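Local coordinates for protein PTS system, IIabc component (Clostridium difficile, PDB 3IPJ) that probably relays phosphate to incoming sugar, possibly trehalose, as the EIIB domain of a phosphotransferase system transporter, at residues Lys15-Gly18 / Glu19-Ile23; Tyr76-Val79 / Glu80-Gly83. All coordinates share one frame; numbering follows the deposited sequence.

Contact 1 of 2, residues Lys15-Gly18 / Glu19-Ile23; sequences KIIG and EDNII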
loop_
_atom_site.group_PDB
_atom_site.type_symbol
_atom_site.label_atom_id
_atom_site.label_comp_id
_atom_site.label_asym_id
_atom_site.label_seq_id
_atom_site.Cartn_x
_atom_site.Cartn_y
_atom_site.Cartn_z
ATOM N N LYS A 15 -1.442 -7.262 -5.857
ATOM C CA LYS A 15 -1.102 -8.218 -6.843
ATOM C C LYS A 15 0.345 -8.076 -7.393
ATOM O O LYS A 15 1.038 -9.070 -7.629
ATOM C CB LYS A 15 -2.042 -8.133 -7.995
ATOM C CG LYS A 15 -1.790 -9.251 -9.005
ATOM C CD LYS A 15 -2.766 -9.122 -10.208
ATOM C CE LYS A 15 -2.721 -7.671 -10.766
ATOM N NZ LYS A 15 -3.996 -7.058 -11.314
ATOM N N ILE A 16 0.802 -6.850 -7.595
ATOM C CA ILE A 16 2.139 -6.688 -8.080
ATOM C C ILE A 16 3.228 -6.956 -7.004
ATOM O O ILE A 16 4.290 -7.508 -7.304
ATOM C CB ILE A 16 2.268 -5.282 -8.646
ATOM C CG1 ILE A 16 1.266 -5.087 -9.792
ATOM C CG2 ILE A 16 3.659 -5.029 -9.168
ATOM C CD1 ILE A 16 1.023 -3.586 -10.076
ATOM N N ILE A 17 2.980 -6.552 -5.770
ATOM C CA ILE A 17 3.957 -6.753 -4.668
ATOM C C ILE A 17 3.955 -8.246 -4.323
ATOM O O ILE A 17 4.996 -8.854 -4.131
ATOM C CB ILE A 17 3.553 -5.885 -3.464
ATOM C CG1 ILE A 17 3.643 -4.392 -3.839
ATOM C CG2 ILE A 17 4.311 -6.256 -2.161
ATOM C CD1 ILE A 17 2.924 -3.445 -2.840
ATOM N N GLY A 18 2.792 -8.868 -4.313
ATOM C CA GLY A 18 2.661 -10.268 -3.939
ATOM C C GLY A 18 2.039 -10.322 -2.561
ATOM O O GLY A 18 2.634 -9.818 -1.607
ATOM N N GLU A 19 0.891 -10.985 -2.399
ATOM C CA GLU A 19 0.249 -10.945 -1.086
ATOM C C GLU A 19 1.146 -11.458 0.078
ATOM O O GLU A 19 1.202 -10.876 1.179
ATOM C CB GLU A 19 -1.059 -11.715 -1.106
ATOM C CG GLU A 19 -1.709 -11.708 0.256
ATOM C CD GLU A 19 -2.712 -12.866 0.509
ATOM O OE1 GLU A 19 -3.406 -13.348 -0.470
ATOM O OE2 GLU A 19 -2.797 -13.258 1.739
ATOM N N ASP A 20 1.836 -12.571 -0.166
ATOM C CA ASP A 20 2.618 -13.195 0.897
ATOM C C ASP A 20 4.043 -12.606 0.926
ATOM O O ASP A 20 4.891 -13.040 1.721
ATOM C CB ASP A 20 2.524 -14.750 0.871
ATOM C CG ASP A 20 3.411 -15.414 -0.189
ATOM O OD1 ASP A 20 3.973 -14.683 -1.079
ATOM O OD2 ASP A 20 3.560 -16.693 -0.131
ATOM N N ASN A 21 4.259 -11.566 0.100
ATOM C CA ASN A 21 5.500 -10.785 0.167
ATOM C C ASN A 21 5.365 -9.575 1.138
ATOM O O ASN A 21 6.314 -8.787 1.287
ATOM C CB ASN A 21 5.888 -10.295 -1.260
ATOM C CG ASN A 21 7.379 -9.755 -1.393
ATOM O OD1 ASN A 21 8.257 -10.105 -0.604
ATOM N ND2 ASN A 21 7.628 -8.948 -2.441
ATOM N N ILE A 22 4.198 -9.418 1.767
ATOM C CA ILE A 22 3.894 -8.236 2.591
ATOM C C ILE A 22 4.077 -8.609 4.045
ATOM O O ILE A 22 3.454 -9.589 4.500
ATOM C CB ILE A 22 2.423 -7.739 2.332
ATOM C CG1 ILE A 22 2.355 -7.103 0.880
ATOM C CG2 ILE A 22 1.896 -6.840 3.536
ATOM C CD1 ILE A 22 1.009 -6.955 0.231
ATOM N N ILE A 23 4.920 -7.886 4.783
ATOM C CA ILE A 23 5.027 -8.104 6.242
ATOM C C ILE A 23 3.922 -7.300 6.957
ATOM O O ILE A 23 3.143 -7.855 7.762
ATOM C CB ILE A 23 6.398 -7.682 6.764
ATOM C CG1 ILE A 23 7.503 -8.514 6.116
ATOM C CG2 ILE A 23 6.452 -7.770 8.334
ATOM C CD1 ILE A 23 8.861 -8.032 6.523
#

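Contact 2 of 2, residues Tyr76-Val79 / Glu80-Gly83; sequences YAEV and EKMG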
loop_
_atom_site.group_PDB
_atom_site.type_symbol
_atom_site.label_atom_id
_atom_site.label_comp_id
_atom_site.label_asym_id
_atom_site.label_seq_id
_atom_site.Cartn_x
_atom_site.Cartn_y
_atom_site.Cartn_z
ATOM N N TYR A 76 -5.623 3.191 1.602
ATOM C CA TYR A 76 -5.313 2.473 2.828
ATOM C C TYR A 76 -6.603 1.788 3.393
ATOM O O TYR A 76 -6.576 0.644 3.840
ATOM C CB TYR A 76 -4.646 3.447 3.798
ATOM C CG TYR A 76 -4.157 2.735 4.995
ATOM C CD1 TYR A 76 -3.056 1.885 4.919
ATOM C CD2 TYR A 76 -4.792 2.893 6.231
ATOM C CE1 TYR A 76 -2.585 1.183 6.064
ATOM C CE2 TYR A 76 -4.321 2.183 7.363
ATOM C CZ TYR A 76 -3.223 1.352 7.235
ATOM O OH TYR A 76 -2.781 0.678 8.285
ATOM N N ALA A 77 -7.728 2.508 3.379
ATOM C CA ALA A 77 -9.002 2.006 3.891
ATOM C C ALA A 77 -9.512 0.719 3.137
ATOM O O ALA A 77 -10.184 -0.180 3.715
ATOM C CB ALA A 77 -10.054 3.143 3.858
ATOM N N GLU A 78 -9.174 0.613 1.850
ATOM C CA GLU A 78 -9.457 -0.595 1.107
ATOM C C GLU A 78 -8.530 -1.716 1.593
ATOM O O GLU A 78 -8.993 -2.777 1.933
ATOM C CB GLU A 78 -9.289 -0.322 -0.378
ATOM C CG GLU A 78 -10.273 0.723 -0.831
ATOM C CD GLU A 78 -11.733 0.352 -0.519
ATOM O OE1 GLU A 78 -12.056 -0.863 -0.372
ATOM O OE2 GLU A 78 -12.587 1.292 -0.488
ATOM N N VAL A 79 -7.220 -1.466 1.645
ATOM C CA VAL A 79 -6.283 -2.513 2.101
ATOM C C VAL A 79 -6.630 -3.026 3.509
ATOM O O VAL A 79 -6.500 -4.239 3.802
ATOM C CB VAL A 79 -4.840 -1.974 2.168
ATOM C CG1 VAL A 79 -3.958 -2.961 2.950
ATOM C CG2 VAL A 79 -4.297 -1.566 0.718
ATOM N N GLU A 80 -7.090 -2.104 4.374
ATOM C CA GLU A 80 -7.525 -2.431 5.745
ATOM C C GLU A 80 -8.577 -3.571 5.854
ATOM O O GLU A 80 -8.698 -4.182 6.918
ATOM C CB GLU A 80 -8.099 -1.198 6.456
ATOM C CG GLU A 80 -7.106 -0.299 7.220
ATOM C CD GLU A 80 -7.708 1.009 7.858
ATOM O OE1 GLU A 80 -8.490 1.770 7.199
ATOM O OE2 GLU A 80 -7.320 1.281 9.039
ATOM N N LYS A 81 -9.367 -3.839 4.809
ATOM C CA LYS A 81 -10.370 -4.906 4.895
ATOM C C LYS A 81 -9.792 -6.225 4.361
ATOM O O LYS A 81 -10.318 -7.310 4.609
ATOM C CB LYS A 81 -11.652 -4.538 4.130
ATOM C CG LYS A 81 -12.168 -3.122 4.331
ATOM C CD LYS A 81 -13.077 -2.729 3.139
ATOM C CE LYS A 81 -13.619 -1.279 3.184
ATOM N NZ LYS A 81 -14.482 -0.963 1.945
ATOM N N MET A 82 -8.691 -6.110 3.628
ATOM C CA MET A 82 -8.110 -7.235 2.934
ATOM C C MET A 82 -7.475 -8.224 3.932
ATOM O O MET A 82 -7.155 -9.352 3.580
ATOM C CB MET A 82 -7.089 -6.724 1.894
ATOM C CG MET A 82 -7.689 -6.036 0.645
ATOM S SD MET A 82 -6.428 -5.480 -0.538
ATOM C CE MET A 82 -7.528 -4.659 -1.637
ATOM N N GLY A 83 -7.292 -7.811 5.183
ATOM C CA GLY A 83 -6.779 -8.720 6.187
ATOM C C GLY A 83 -5.262 -8.742 6.380
ATOM O O GLY A 83 -4.738 -9.419 7.271
HETATM O O HOH W 1 -10.977 0.280 6.147
#

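Contact 1 of 2, residues Lys15-Gly18 / Glu19-Ile23
Asn21 reaches back to the last turn of helix 5-17, and its side-chain amide bonds a carbonyl of that turn. ND2 of Asn21 donates to Ile17 O at 3.1 Å, with a fairly straight N-H...O angle of 158°. The carbonyl lies almost in the plane of the amide, while the donor is tilted 29° from the carbonyl plane. With CG anti to the backbone N of Asn21 (chi1 -165°), the amide is carried to the helix end. Its other end is occupied as well: OD1 accepts from the backbone N of Asp38, so this buried side chain is held at both polar atoms and its amide orientation is fixed.

One residue further on, Gly18 O receives the backbone N of Asn21 at 2.9 Å. Gly18 itself leaves helical geometry with a positive phi, a conformation in which a CB would collide with the preceding carbonyl O, and the chain swings into the 3-10 segment 19-21. A weak bond from Ile22 N to Glu19 O, at 3.4 Å, follows within that turn.

Beside these polar ties, CG2 of Ile17 meets CG1 of Ile22 at 3.7 Å, the two side chains crossing at about a right angle. The same CG1 of Ile22 also lies 3.7 Å from Gly18 O, covering that carbonyl with hydrocarbon.

The corner thus joins helix 5-17 to edge strand 22-27. Ile17 packs on Val36 and Ile22 on Val34, both of neighbouring strand 31-36, while Ile22 also touches Ile14 of the helix.

Contact 2 of 2, residues Tyr76-Val79 / Glu80-Gly83
Around the C-terminal end of helix 71-79, Glu80 N closes a helical bond to Tyr76 O (2.8 Å), after which the spacing shortens. Lys81 N turns to Glu78 O, and Met82 N to Val79 O at 2.9 Å, the latter closing a type I turn from Val79 to Met82. Gly83 follows with positive phi.

The tight part lies on the inner side. Val79 is buried, and Met82 directs its CB back at the helix, 3.2 Å from Val79 O. A chi1 of -72° sets CG of Met82 beside the backbone N, and SD comes into van der Waals contact with Val79 CA. At the boundary, the Glu80 carboxylate lies obliquely beside the ring of the buried Tyr76, Glu80 OE2 3.6 Å from Tyr76 CE2 and the planes 38° apart.

The outer side is looser and wetter. Lys81 runs alongside Glu78, but Lys81 NZ stays 3.4 Å from Glu78 OE1, a long salt bridge with a weak hydrogen bond; OE1 also takes a weak hydrogen bond from Asn7 ND2. A water donates to both Ala77 O (2.6 Å) and Glu80 OE1.

Inward, Val79 and Met82 rest on Ala10 of helix 5-17, and Met82 extends to Ile14; Tyr76 and Val79 meet Ile25 of strand 22-27.

Two helix ends in one EIIB domain differ in chemistry as they differ in setting. Both contacts are partly buried, and neither touches the other: their centres are about 14 Å apart. They share elements nonetheless, since contact 1 links helix 5-17 to strand 22-27 and contact 2 packs helix 71-79 and its following turn against that same pair, with Ile14 serving both. At 15-23 a buried amide and a backbone bond tie the turn, the side chain of Asn21 about 8 Å from that of the zinc-binding Glu40. At 76-83 charged groups and water line the outer face, while the side chain of Tyr76 lies about 10 Å from that of Cys28, the predicted phosphocysteine.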